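Local structure of foldase protein PrsA (Bacillus subtilis, 4WO7) at residues Asp108-Glu111 with Tyr112-Leu116. The protein assists the folding of secreted proteins after their translocation across the membrane and has peptidyl-prolyl cis-trans isomerase activity. Numbering follows the deposited sequence.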
loop_
_atom_site.group_PDB
_atom_site.type_symbol
_atom_site.label_atom_id
_atom_site.label_comp_id
_atom_site.label_asym_id
_atom_site.label_seq_id
_atom_site.Cartn_x
_atom_site.Cartn_y
_atom_site.Cartn_z
ATOM N N ASP A 108 -25.490 -7.762 14.712
ATOM C CA ASP A 108 -24.714 -6.715 14.060
ATOM C C ASP A 108 -25.332 -5.332 14.299
ATOM O O ASP A 108 -24.610 -4.340 14.408
ATOM C CB ASP A 108 -24.594 -6.988 12.559
ATOM C CG ASP A 108 -23.853 -8.281 12.256
ATOM O OD1 ASP A 108 -23.049 -8.720 13.107
ATOM O OD2 ASP A 108 -24.078 -8.864 11.173
ATOM N N ILE A 109 -26.662 -5.259 14.372
ATOM C CA ILE A 109 -27.332 -3.968 14.531
ATOM C C ILE A 109 -27.239 -3.467 15.963
ATOM O O ILE A 109 -26.949 -2.293 16.198
ATOM C CB ILE A 109 -28.835 -4.026 14.173
ATOM C CG1 ILE A 109 -29.061 -4.605 12.780
ATOM C CG2 ILE A 109 -29.459 -2.632 14.273
ATOM C CD1 ILE A 109 -30.504 -4.997 12.530
ATOM N N LYS A 110 -27.483 -4.358 16.918
ATOM C CA LYS A 110 -27.422 -3.979 18.323
ATOM C C LYS A 110 -25.970 -3.695 18.663
ATOM O O LYS A 110 -25.669 -2.837 19.489
ATOM C CB LYS A 110 -27.995 -5.071 19.229
ATOM C CG LYS A 110 -28.421 -4.553 20.605
ATOM C CD LYS A 110 -29.179 -5.602 21.407
ATOM C CE LYS A 110 -28.268 -6.344 22.374
ATOM N NZ LYS A 110 -27.992 -5.563 23.616
ATOM N N GLU A 111 -25.078 -4.419 17.995
ATOM C CA GLU A 111 -23.641 -4.215 18.125
ATOM C C GLU A 111 -23.208 -2.861 17.593
ATOM O O GLU A 111 -22.228 -2.292 18.064
ATOM C CB GLU A 111 -22.881 -5.295 17.365
ATOM C CG GLU A 111 -21.382 -5.101 17.349
ATOM C CD GLU A 111 -20.666 -6.219 16.623
ATOM O OE1 GLU A 111 -19.421 -6.169 16.540
ATOM O OE2 GLU A 111 -21.347 -7.146 16.133
ATOM N N TYR A 112 -23.883 -2.391 16.552
ATOM C CA TYR A 112 -23.596 -1.075 15.997
ATOM C C TYR A 112 -24.201 0.011 16.889
ATOM O O TYR A 112 -23.602 1.071 17.089
ATOM C CB TYR A 112 -24.120 -0.951 14.569
ATOM C CG TYR A 112 -23.724 0.346 13.895
ATOM C CD1 TYR A 112 -22.472 0.494 13.311
ATOM C CD2 TYR A 112 -24.591 1.428 13.859
ATOM C CE1 TYR A 112 -22.101 1.681 12.701
ATOM C CE2 TYR A 112 -24.225 2.621 13.254
ATOM C CZ TYR A 112 -22.981 2.740 12.676
ATOM O OH TYR A 112 -22.624 3.927 12.073
ATOM N N TRP A 113 -25.399 -0.255 17.404
ATOM C CA TRP A 113 -26.082 0.676 18.289
ATOM C C TRP A 113 -25.205 0.951 19.506
ATOM O O TRP A 113 -24.923 2.104 19.824
ATOM C CB TRP A 113 -27.433 0.078 18.710
ATOM C CG TRP A 113 -28.301 0.940 19.567
ATOM C CD1 TRP A 113 -29.157 1.916 19.147
ATOM C CD2 TRP A 113 -28.417 0.890 20.996
ATOM N NE1 TRP A 113 -29.793 2.484 20.226
ATOM C CE2 TRP A 113 -29.351 1.876 21.373
ATOM C CE3 TRP A 113 -27.807 0.123 21.993
ATOM C CZ2 TRP A 113 -29.695 2.108 22.699
ATOM C CZ3 TRP A 113 -28.150 0.358 23.311
ATOM C CH2 TRP A 113 -29.085 1.341 23.652
ATOM N N GLU A 114 -24.780 -0.109 20.186
ATOM C CA GLU A 114 -23.808 0.010 21.269
ATOM C C GLU A 114 -22.435 0.231 20.633
ATOM O O GLU A 114 -21.857 -0.676 20.041
ATOM C CB GLU A 114 -23.842 -1.222 22.173
ATOM C CG GLU A 114 -23.365 -2.501 21.514
ATOM C CD GLU A 114 -23.967 -3.751 22.135
ATOM O OE1 GLU A 114 -24.712 -3.634 23.132
ATOM O OE2 GLU A 114 -23.692 -4.856 21.620
ATOM N N GLY A 115 -21.906 1.437 20.775
ATOM C CA GLY A 115 -20.703 1.833 20.069
ATOM C C GLY A 115 -21.031 3.180 19.456
ATOM O O GLY A 115 -20.154 3.951 19.072
ATOM N N LEU A 116 -22.332 3.433 19.342
ATOM C CA LEU A 116 -22.876 4.745 19.020
ATOM C C LEU A 116 -23.131 5.540 20.323
ATOM O O LEU A 116 -23.639 6.663 20.295
ATOM C CB LEU A 116 -24.160 4.581 18.188
ATOM C CG LEU A 116 -24.231 5.155 16.764
ATOM C CD1 LEU A 116 -22.969 4.884 15.935
ATOM C CD2 LEU A 116 -25.451 4.594 16.030
#
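Lys110 and Glu114, paired across the last turn of helix 106-113 and the residue that follows it, join through both backbone and side chain. The nearly straight bond from Glu114 N to Lys110 O (3.0 Å, 175° at the hydrogen) is the last of three successive i+4 to i backbone bonds, after those from Tyr112 N to Asp108 O and from Trp113 N to Ile109 O. Glu114 itself already departs from helical angles, and the chain turns away through Gly115, whose positive phi suits a residue without a side chain. With chi1 at 67°, CG of Glu114 sits between its own backbone N and carbonyl carbon, and this side chain, extended beyond CG, runs back along the preceding turn, with CG and CD beside Lys110 O. Its carboxylate thereby comes toward the end of Lys110, which bends at its third and fourth torsions, and Lys110 NZ and Glu114 OE1 form a long salt bridge of 3.8 Å. This is the loose, solvent-exposed side, where Glu111 also extends.

Tighter packing lies on the side of Ile109, which is buried and touches Tyr212, and of the partly exposed rings of Tyr112 and Trp113, which lead away from the turn to pack on Leu219 of helix 216-228. The indole also meets Tyr212 edge-to-face and Arg209 in a cation-pi contact, while Asp108 forms a salt bridge with Lys227. The short helix is thus fastened along helix 216-228, with Tyr112 and Leu116 also touching Trp167 of strand 164-169.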